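Local coordinates for protein endoglucanase (Clostridium thermocellum, PDB 2YIK) that probably hydrolyses internal beta-1,4-glucosidic bonds of cellulose, at residues M425-G430 with A481-V486; G382-L387 with R394-A399. All blocks are in the same frame, centred on the assembly; numbering follows the deposited sequence.

How the contacts relate
The two contacts meet at the loop 382-387, which belongs to contact 2, leads into helix 392-408 and is touched by both sides of contact 1. Contact 2 ties that loop to the helix it precedes, whereas contact 1 ties the end of the next helix, 416-428, to a distant loop. Their centres lie about 10 Å apart. Asp-483 OD2 of contact 1 approaches Gly-382 N of contact 2 at 2.7 Å, probably as a hydrogen bond, and Tyr-427 CZ packs 3.5 Å from Tyr-384 CB. Neither lies at the predicted active-site residue His-451 or at a metal site, although the Tyr-395 side chain is about 12 Å from a bound calcium ion.

Contact 1 of 2, residues M425-G430 with A481-V486; sequences MDYLLG and ASDQHV
Tyr-427 and Asp-483 make the whole of this contact, joining the last turn of helix 416-428 to the irregular loop between helices 453-456 and 499-516. It is a small junction of 82 Å², held by polar groups at the end of a long side chain. The direct bond is from the phenol: Tyr-427 OH donates to Asp-483 OD1, and the separation of 2.5 Å is very short. Tyr-427 holds CG anti to its own backbone N (chi1 173°), extending the ring from the helix towards the loop. OD1 comes in at the ring edge, near the ring plane, and lies 3.3 Å from Tyr-427 CE2. The carboxylate itself is turned, with its plane 43° from that of the ring.

A water makes the second link. It donates to Tyr-427 OH over 2.8 Å and to the backbone O of Asp-483 over 3.0 Å, so that one phenol oxygen both donates a hydrogen bond to the carboxylate and accepts one from the water that grips the main chain of the same residue.

Bonds to the surroundings hold both partners. Asp-483 OD1 also bonds to Thr-380 OG1 and OD2 to Gly-382 N, fixing the rotation of the carboxylate, while the Tyr-427 ring is stacked on Tyr-384. On the helix side, Gly-430, with positive phi, closes a Schellman motif, its N bonding to Tyr-427 O at 3.0 Å.

With three hydrogen bonds to its two oxygens, the buried Asp-483 carboxylate is probably stabilised as an anion, and it gathers the helix end and two separate loops of the family 9 catalytic domain at one point.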
loop_
_atom_site.group_PDB
_atom_site.type_symbol
_atom_site.label_atom_id
_atom_site.label_comp_id
_atom_site.label_asym_id
_atom_site.label_seq_id
_atom_site.Cartn_x
_atom_site.Cartn_y
_atom_site.Cartn_z
ATOM N N MET A 425 -8.848 -13.245 11.163
ATOM C CA MET A 425 -8.530 -13.812 9.850
ATOM C C MET A 425 -9.410 -15.037 9.605
ATOM O O MET A 425 -9.905 -15.242 8.492
ATOM C CB MET A 425 -7.060 -14.226 9.751
ATOM C CG MET A 425 -6.664 -14.681 8.347
ATOM S SD MET A 425 -6.904 -13.363 7.113
ATOM C CE MET A 425 -5.293 -12.458 7.305
ATOM N N ASP A 426 -9.603 -15.850 10.642
ATOM C CA ASP A 426 -10.450 -17.032 10.494
ATOM C C ASP A 426 -11.886 -16.605 10.156
ATOM O O ASP A 426 -12.562 -17.285 9.380
ATOM C CB ASP A 426 -10.419 -17.901 11.760
ATOM C CG ASP A 426 -9.086 -18.616 11.948
ATOM O OD1 ASP A 426 -8.218 -18.531 11.051
ATOM O OD2 ASP A 426 -8.906 -19.272 12.996
ATOM N N TYR A 427 -12.355 -15.489 10.720
ATOM C CA TYR A 427 -13.704 -15.016 10.389
ATOM C C TYR A 427 -13.720 -14.687 8.898
ATOM O O TYR A 427 -14.622 -15.104 8.165
ATOM C CB TYR A 427 -14.086 -13.749 11.178
ATOM C CG TYR A 427 -15.411 -13.113 10.744
ATOM C CD1 TYR A 427 -15.502 -12.405 9.548
ATOM C CD2 TYR A 427 -16.577 -13.247 11.512
ATOM C CE1 TYR A 427 -16.713 -11.851 9.115
ATOM C CE2 TYR A 427 -17.800 -12.689 11.089
ATOM C CZ TYR A 427 -17.858 -11.996 9.884
ATOM O OH TYR A 427 -19.046 -11.462 9.418
ATOM N N LEU A 428 -12.719 -13.935 8.448
ATOM C CA LEU A 428 -12.654 -13.557 7.042
ATOM C C LEU A 428 -12.468 -14.751 6.109
ATOM O O LEU A 428 -12.847 -14.685 4.943
ATOM C CB LEU A 428 -11.544 -12.519 6.814
ATOM C CG LEU A 428 -11.867 -11.106 7.329
ATOM C CD1 LEU A 428 -10.624 -10.221 7.241
ATOM C CD2 LEU A 428 -13.011 -10.510 6.519
ATOM N N LEU A 429 -11.903 -15.843 6.615
ATOM C CA LEU A 429 -11.710 -17.027 5.788
ATOM C C LEU A 429 -12.941 -17.941 5.780
ATOM O O LEU A 429 -12.941 -18.971 5.114
ATOM C CB LEU A 429 -10.469 -17.808 6.249
ATOM C CG LEU A 429 -9.112 -17.123 6.011
ATOM C CD1 LEU A 429 -7.981 -18.019 6.505
ATOM C CD2 LEU A 429 -8.938 -16.822 4.522
ATOM N N GLY A 430 -13.986 -17.574 6.522
ATOM C CA GLY A 430 -15.185 -18.402 6.526
ATOM C C GLY A 430 -15.847 -18.732 7.857
ATOM O O GLY A 430 -16.965 -19.245 7.871
ATOM N N ALA A 481 -22.350 -4.459 8.868
ATOM C CA ALA A 481 -22.398 -4.506 10.326
ATOM C C ALA A 481 -23.206 -5.664 10.884
ATOM O O ALA A 481 -23.095 -5.994 12.070
ATOM C CB ALA A 481 -22.944 -3.189 10.865
ATOM N N SER A 482 -24.010 -6.290 10.037
ATOM C CA SER A 482 -24.862 -7.408 10.472
ATOM C C SER A 482 -24.393 -8.739 9.869
ATOM O O SER A 482 -25.185 -9.685 9.738
ATOM C CB SER A 482 -26.323 -7.118 10.054
ATOM O OG SER A 482 -26.935 -6.115 10.883
ATOM N N ASP A 483 -23.093 -8.804 9.540
ATOM C CA ASP A 483 -22.476 -9.988 8.912
ATOM C C ASP A 483 -23.148 -10.342 7.587
ATOM O O ASP A 483 -22.962 -11.452 7.064
ATOM C CB ASP A 483 -22.540 -11.211 9.859
ATOM C CG ASP A 483 -21.845 -10.962 11.210
ATOM O OD1 ASP A 483 -20.589 -10.985 11.305
ATOM O OD2 ASP A 483 -22.581 -10.699 12.191
ATOM N N GLN A 484 -23.898 -9.432 6.983
ATOM C CA GLN A 484 -24.446 -9.848 5.695
ATOM C C GLN A 484 -23.568 -9.350 4.530
ATOM O O GLN A 484 -22.739 -8.445 4.677
ATOM C CB GLN A 484 -25.873 -9.346 5.487
ATOM C CG GLN A 484 -26.891 -9.795 6.547
ATOM C CD GLN A 484 -27.152 -11.293 6.520
ATOM O OE1 GLN A 484 -28.129 -11.768 5.924
ATOM N NE2 GLN A 484 -26.285 -12.045 7.190
ATOM N N HIS A 485 -23.751 -9.979 3.369
ATOM C CA HIS A 485 -22.954 -9.668 2.190
ATOM C C HIS A 485 -23.648 -10.048 0.875
ATOM O O HIS A 485 -24.253 -11.116 0.768
ATOM C CB HIS A 485 -21.628 -10.445 2.289
ATOM C CG HIS A 485 -20.735 -10.298 1.089
ATOM N ND1 HIS A 485 -19.849 -9.255 0.946
ATOM C CD2 HIS A 485 -20.573 -11.087 -0.003
ATOM C CE1 HIS A 485 -19.173 -9.404 -0.185
ATOM N NE2 HIS A 485 -19.595 -10.506 -0.777
ATOM N N VAL A 486 -23.557 -9.177 -0.131
ATOM C CA VAL A 486 -24.146 -9.469 -1.437
ATOM C C VAL A 486 -23.020 -9.716 -2.431
ATOM O O VAL A 486 -22.272 -8.805 -2.784
ATOM C CB VAL A 486 -25.033 -8.314 -1.946
ATOM C CG1 VAL A 486 -25.434 -8.576 -3.410
ATOM C CG2 VAL A 486 -26.282 -8.199 -1.061
HETATM O O HOH W 1 -20.219 -12.684 7.201
#

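Contact 2 of 2, residues G382-L387 with R394-A399; sequences GGYVFL and RYNTAA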
loop_
_atom_site.group_PDB
_atom_site.type_symbol
_atom_site.label_atom_id
_atom_site.label_comp_id
_atom_site.label_asym_id
_atom_site.label_seq_id
_atom_site.Cartn_x
_atom_site.Cartn_y
_atom_site.Cartn_z
ATOM N N GLY A 382 -21.584 -11.496 14.599
ATOM C CA GLY A 382 -20.743 -12.606 14.195
ATOM C C GLY A 382 -19.335 -12.616 14.773
ATOM O O GLY A 382 -18.610 -13.586 14.584
ATOM N N GLY A 383 -18.930 -11.548 15.458
ATOM C CA GLY A 383 -17.601 -11.512 16.056
ATOM C C GLY A 383 -16.500 -10.846 15.243
ATOM O O GLY A 383 -15.315 -10.997 15.540
ATOM N N TYR A 384 -16.896 -10.079 14.235
ATOM C CA TYR A 384 -15.964 -9.395 13.343
ATOM C C TYR A 384 -15.793 -7.929 13.740
ATOM O O TYR A 384 -16.783 -7.213 13.866
ATOM C CB TYR A 384 -16.523 -9.508 11.924
ATOM C CG TYR A 384 -15.817 -8.732 10.838
ATOM C CD1 TYR A 384 -14.486 -8.997 10.509
ATOM C CD2 TYR A 384 -16.512 -7.790 10.076
ATOM C CE1 TYR A 384 -13.869 -8.346 9.436
ATOM C CE2 TYR A 384 -15.905 -7.136 9.004
ATOM C CZ TYR A 384 -14.583 -7.421 8.690
ATOM O OH TYR A 384 -13.988 -6.795 7.619
ATOM N N VAL A 385 -14.553 -7.478 13.937
ATOM C CA VAL A 385 -14.329 -6.079 14.315
ATOM C C VAL A 385 -14.476 -5.210 13.066
ATOM O O VAL A 385 -13.692 -5.278 12.121
ATOM C CB VAL A 385 -12.963 -5.879 15.011
ATOM C CG1 VAL A 385 -12.853 -4.455 15.530
ATOM C CG2 VAL A 385 -12.834 -6.861 16.188
ATOM N N PHE A 386 -15.514 -4.384 13.112
ATOM C CA PHE A 386 -15.973 -3.522 12.025
ATOM C C PHE A 386 -15.829 -2.011 12.308
ATOM O O PHE A 386 -16.535 -1.486 13.165
ATOM C CB PHE A 386 -17.449 -3.909 11.837
ATOM C CG PHE A 386 -18.147 -3.263 10.687
ATOM C CD1 PHE A 386 -18.808 -2.051 10.855
ATOM C CD2 PHE A 386 -18.243 -3.918 9.462
ATOM C CE1 PHE A 386 -19.569 -1.502 9.825
ATOM C CE2 PHE A 386 -18.999 -3.385 8.424
ATOM C CZ PHE A 386 -19.666 -2.172 8.605
ATOM N N LEU A 387 -14.932 -1.317 11.602
ATOM C CA LEU A 387 -14.763 0.136 11.806
ATOM C C LEU A 387 -15.932 0.845 11.119
ATOM O O LEU A 387 -16.685 1.589 11.749
ATOM C CB LEU A 387 -13.429 0.630 11.232
ATOM C CG LEU A 387 -13.155 2.136 11.337
ATOM C CD1 LEU A 387 -13.337 2.619 12.768
ATOM C CD2 LEU A 387 -11.743 2.417 10.862
ATOM N N ARG A 394 -10.300 -4.282 4.891
ATOM C CA ARG A 394 -9.061 -3.556 4.688
ATOM C C ARG A 394 -8.572 -2.972 6.016
ATOM O O ARG A 394 -7.375 -2.987 6.309
ATOM C CB ARG A 394 -9.300 -2.472 3.630
ATOM C CG ARG A 394 -8.283 -1.357 3.571
ATOM C CD ARG A 394 -8.792 -0.157 4.339
ATOM N NE ARG A 394 -10.136 0.221 3.916
ATOM C CZ ARG A 394 -10.437 1.320 3.231
ATOM N NH1 ARG A 394 -9.488 2.174 2.870
ATOM N NH2 ARG A 394 -11.701 1.581 2.934
ATOM N N TYR A 395 -9.503 -2.477 6.828
ATOM C CA TYR A 395 -9.159 -1.914 8.135
ATOM C C TYR A 395 -8.821 -3.021 9.125
ATOM O O TYR A 395 -7.852 -2.927 9.879
ATOM C CB TYR A 395 -10.327 -1.107 8.699
ATOM C CG TYR A 395 -10.668 0.127 7.911
ATOM C CD1 TYR A 395 -9.689 1.063 7.602
ATOM C CD2 TYR A 395 -11.985 0.398 7.534
ATOM C CE1 TYR A 395 -10.007 2.248 6.943
ATOM C CE2 TYR A 395 -12.315 1.585 6.873
ATOM C CZ TYR A 395 -11.317 2.503 6.588
ATOM O OH TYR A 395 -11.619 3.691 5.963
ATOM N N ASN A 396 -9.645 -4.066 9.118
ATOM C CA ASN A 396 -9.454 -5.188 10.018
ATOM C C ASN A 396 -8.092 -5.855 9.831
ATOM O O ASN A 396 -7.381 -6.091 10.802
ATOM C CB ASN A 396 -10.572 -6.218 9.820
ATOM C CG ASN A 396 -10.505 -7.354 10.832
ATOM O OD1 ASN A 396 -9.678 -8.253 10.723
ATOM N ND2 ASN A 396 -11.375 -7.305 11.829
ATOM N N THR A 397 -7.729 -6.160 8.588
ATOM C CA THR A 397 -6.444 -6.802 8.335
ATOM C C THR A 397 -5.259 -5.884 8.662
ATOM O O THR A 397 -4.176 -6.371 8.985
ATOM C CB THR A 397 -6.344 -7.333 6.876
ATOM O OG1 THR A 397 -6.627 -6.286 5.939
ATOM C CG2 THR A 397 -7.325 -8.482 6.679
ATOM N N ALA A 398 -5.473 -4.569 8.600
ATOM C CA ALA A 398 -4.422 -3.613 8.943
ATOM C C ALA A 398 -4.183 -3.715 10.447
ATOM O O ALA A 398 -3.044 -3.648 10.913
ATOM C CB ALA A 398 -4.841 -2.204 8.577
ATOM N N ALA A 399 -5.262 -3.871 11.207
ATOM C CA ALA A 399 -5.148 -4.017 12.655
ATOM C C ALA A 399 -4.452 -5.343 12.945
ATOM O O ALA A 399 -3.640 -5.439 13.863
ATOM C CB ALA A 399 -6.532 -3.994 13.307
#
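Asn-396 binds Val-385 of the loop that runs into its own helix, 392-408, a contact within the helical (alpha/alpha)6 barrel of family 9 glycoside hydrolases. Its CB, directed at the loop, lies 3.9 Å from Tyr-384 CE1. CG stands anti to the backbone N (chi1 -174°), which carries the amide outward from the helix, and meets the same ring carbon at 3.8 Å. At the end the two branches separate. OD1 accepts from Gln-400 NE2, one turn further along the same helix. ND2 crosses to the loop and donates to Val-385 O at 3.1 Å, an almost straight bond of 168° that lies in the carbonyl plane and on a lone pair, with the acceptor also close to the amide plane. The same nitrogen is 3.6 Å from Tyr-384 CE1, and it packs against Val-385 CB at 3.8 Å.

The Tyr-384 ring and this amide cross at a slant, their planes 24° apart, and the ring hydroxyl is hydrogen-bonded to Ser-392 OG. Helix 392-408 thus secures the ring at its polar end. Gln-400 on one branch and Val-385 O on the other favour this orientation of the amide, and the buried loop carbonyl gains a donor although the loop forms no regular strand.

A separate apolar contact sits further along the loop. Leu-387 CD2 lies over the face of the Tyr-395 ring in a CH-pi contact, 3.9 Å from the ring centroid and almost on its normal. The ring is sandwiched: over the opposite face lies the guanidinium of Arg-394, with NE 3.6 Å above the plane of the Tyr-395 ring and bonded to Gly-391 O.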